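Local coordinates for FERM, ARHGEF and pleckstrin domain-containing protein 2 (Mus musculus, PDB 6D2K), which acts as a guanine nucleotide exchange factor that activates RAC1 and takes part in semaphorin signalling, actin remodelling and integrin regulation, this chain being its FERM domain, at residues H7-V12 and V19-I24. Residues are numbered along the deposited sequence; the frame is centred on the assembly and turned at random. Where two conformers were deposited one is given.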
loop_
_atom_site.group_PDB
_atom_site.type_symbol
_atom_site.label_atom_id
_atom_site.label_comp_id
_atom_site.label_asym_id
_atom_site.label_seq_id
_atom_site.Cartn_x
_atom_site.Cartn_y
_atom_site.Cartn_z
ATOM N N HIS A 7 12.923 -27.142 -3.253
ATOM C CA HIS A 7 12.242 -25.906 -2.877
ATOM C C HIS A 7 13.072 -24.696 -3.282
ATOM O O HIS A 7 14.301 -24.761 -3.302
ATOM C CB HIS A 7 11.993 -25.865 -1.366
ATOM C CG HIS A 7 10.899 -26.775 -0.892
ATOM N ND1 HIS A 7 10.747 -28.066 -1.351
ATOM C CD2 HIS A 7 9.922 -26.583 0.026
ATOM C CE1 HIS A 7 9.714 -28.626 -0.745
ATOM N NE2 HIS A 7 9.199 -27.751 0.102
ATOM N N MET A 8 12.399 -23.589 -3.593
ATOM C CA MET A 8 13.085 -22.313 -3.779
ATOM C C MET A 8 13.087 -21.532 -2.464
ATOM O O MET A 8 12.152 -21.639 -1.669
ATOM C CB MET A 8 12.438 -21.492 -4.902
ATOM C CG MET A 8 10.956 -21.203 -4.717
ATOM S SD MET A 8 10.210 -20.357 -6.143
ATOM C CE MET A 8 11.149 -18.824 -6.180
ATOM N N ARG A 9 14.151 -20.765 -2.242
ATOM C CA ARG A 9 14.301 -19.955 -1.037
ATOM C C ARG A 9 13.764 -18.576 -1.348
ATOM O O ARG A 9 14.228 -17.920 -2.274
ATOM C CB ARG A 9 15.777 -19.843 -0.649
ATOM C CG ARG A 9 16.045 -18.984 0.586
ATOM C CD ARG A 9 15.400 -19.597 1.812
ATOM N NE ARG A 9 16.364 -19.925 2.862
ATOM C CZ ARG A 9 17.038 -21.068 2.940
ATOM N NH1 ARG A 9 16.876 -22.007 2.019
ATOM N NH2 ARG A 9 17.885 -21.270 3.944
ATOM N N ILE A 10 12.763 -18.140 -0.596
ATOM C CA ILE A 10 12.178 -16.842 -0.846
ATOM C C ILE A 10 12.410 -15.941 0.362
ATOM O O ILE A 10 12.115 -16.329 1.479
ATOM C CB ILE A 10 10.673 -16.978 -1.137
ATOM C CG1 ILE A 10 10.478 -17.861 -2.376
ATOM C CG2 ILE A 10 10.040 -15.615 -1.352
ATOM C CD1 ILE A 10 9.044 -18.084 -2.767
ATOM N N ARG A 11 12.974 -14.755 0.138
ATOM C CA ARG A 11 13.156 -13.793 1.217
ATOM C C ARG A 11 11.920 -12.909 1.320
ATOM O O ARG A 11 11.496 -12.313 0.328
ATOM C CB ARG A 11 14.397 -12.938 0.965
ATOM C CG ARG A 11 15.702 -13.735 0.945
ATOM C CD ARG A 11 16.915 -12.863 0.628
ATOM N NE ARG A 11 17.158 -11.839 1.642
ATOM C CZ ARG A 11 17.667 -12.082 2.849
ATOM N NH1 ARG A 11 17.977 -13.323 3.205
ATOM N NH2 ARG A 11 17.860 -11.084 3.704
ATOM N N VAL A 12 11.334 -12.837 2.511
ATOM C CA VAL A 12 10.166 -11.980 2.698
ATOM C C VAL A 12 10.515 -10.840 3.630
ATOM O O VAL A 12 10.816 -11.063 4.798
ATOM C CB VAL A 12 8.938 -12.755 3.208
ATOM C CG1 VAL A 12 7.783 -11.784 3.509
ATOM C CG2 VAL A 12 8.504 -13.773 2.163
ATOM N N VAL A 19 13.769 -9.607 7.881
ATOM C CA VAL A 19 13.616 -10.518 6.748
ATOM C C VAL A 19 13.454 -11.940 7.263
ATOM O O VAL A 19 14.201 -12.381 8.147
ATOM C CB VAL A 19 14.815 -10.429 5.787
ATOM C CG1 VAL A 19 14.669 -11.420 4.628
ATOM C CG2 VAL A 19 14.968 -9.012 5.247
ATOM N N GLU A 20 12.457 -12.645 6.739
ATOM C CA GLU A 20 12.237 -14.043 7.068
ATOM C C GLU A 20 12.366 -14.870 5.799
ATOM O O GLU A 20 11.956 -14.429 4.732
ATOM C CB GLU A 20 10.871 -14.255 7.719
ATOM C CG GLU A 20 10.887 -14.219 9.242
ATOM C CD GLU A 20 11.665 -15.383 9.852
ATOM O OE1 GLU A 20 12.885 -15.231 10.041
ATOM O OE2 GLU A 20 11.065 -16.449 10.122
ATOM N N LEU A 21 12.951 -16.059 5.921
ATOM C CA LEU A 21 13.196 -16.931 4.772
ATOM C C LEU A 21 12.159 -18.044 4.720
ATOM O O LEU A 21 11.859 -18.674 5.743
ATOM C CB LEU A 21 14.607 -17.527 4.865
ATOM C CG LEU A 21 15.726 -16.500 5.064
ATOM C CD1 LEU A 21 17.038 -17.197 5.401
ATOM C CD2 LEU A 21 15.899 -15.614 3.838
ATOM N N PHE A 22 11.591 -18.271 3.538
ATOM C CA PHE A 22 10.577 -19.310 3.360
ATOM C C PHE A 22 10.973 -20.211 2.209
ATOM O O PHE A 22 11.248 -19.735 1.114
ATOM C CB PHE A 22 9.204 -18.700 3.078
ATOM C CG PHE A 22 8.671 -17.869 4.209
ATOM C CD1 PHE A 22 7.731 -18.381 5.078
ATOM C CD2 PHE A 22 9.116 -16.576 4.395
ATOM C CE1 PHE A 22 7.237 -17.612 6.123
ATOM C CE2 PHE A 22 8.640 -15.809 5.432
ATOM C CZ PHE A 22 7.701 -16.324 6.301
ATOM N N ASP A 23 11.000 -21.513 2.464
ATOM C CA ASP A 23 11.327 -22.478 1.423
ATOM C C ASP A 23 10.048 -23.100 0.892
ATOM O O ASP A 23 9.228 -23.610 1.649
ATOM C CB ASP A 23 12.272 -23.544 1.977
ATOM C CG ASP A 23 13.622 -22.977 2.348
ATOM O OD1 ASP A 23 14.207 -22.250 1.516
ATOM O OD2 ASP A 23 14.102 -23.253 3.466
ATOM N N ILE A 24 9.861 -23.039 -0.421
ATOM C CA ILE A 24 8.609 -23.493 -1.002
ATOM C C ILE A 24 8.848 -24.117 -2.365
ATOM O O ILE A 24 9.784 -23.740 -3.071
ATOM C CB ILE A 24 7.626 -22.324 -1.136
ATOM C CG1 ILE A 24 6.214 -22.824 -1.441
ATOM C CG2 ILE A 24 8.102 -21.354 -2.198
ATOM C CD1 ILE A 24 5.147 -21.792 -1.173
#
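M8, I10 and V12 pair with I24, F22 and E20 through six backbone hydrogen bonds, two to each pair, which zip strands 8-13 and 19-24 into an antiparallel beta hairpin. The buried face is close-packed. Methyl CG2 of I24 lies 3.8 Å from CG of M8 and presses against CD1 of I10 at 3.5 Å, tighter than usual for two carbons. Farther along, V12 reaches the F22 ring with CG2, 3.6 Å from CD2, approaching obliquely.

The face bearing R9, R11, L21 and D23 is instead exposed to solvent. R9 extends with CG anti to its backbone N (chi1 179°), then bends at chi2 and chi3 to set NH1 2.7 Å from OD1 of D23; the hydrogen bond within this salt bridge is weak, bent to 119° at the hydrogen, and the guanidinium and carboxylate planes stand 77° apart. L21 packs its CB against NE of R9.

At the open end, the H7 ring turns its edge to the D23 carbonyl, with CD2 3.5 Å from O, and its ND1 bonds to E5 O; a serine here would probably uncover the backbone of D23 and I24 and leave E5 O without that donor.

The hairpin forms one edge of the ubiquitin-like FERM lobe's sheet: 19-24 is outermost, 8-13 runs parallel to strand 79-85 on its other flank, and helices 30-41 and 69-73 pack on the apolar face, where L33 meets F22 and I69 meets I10 and I24.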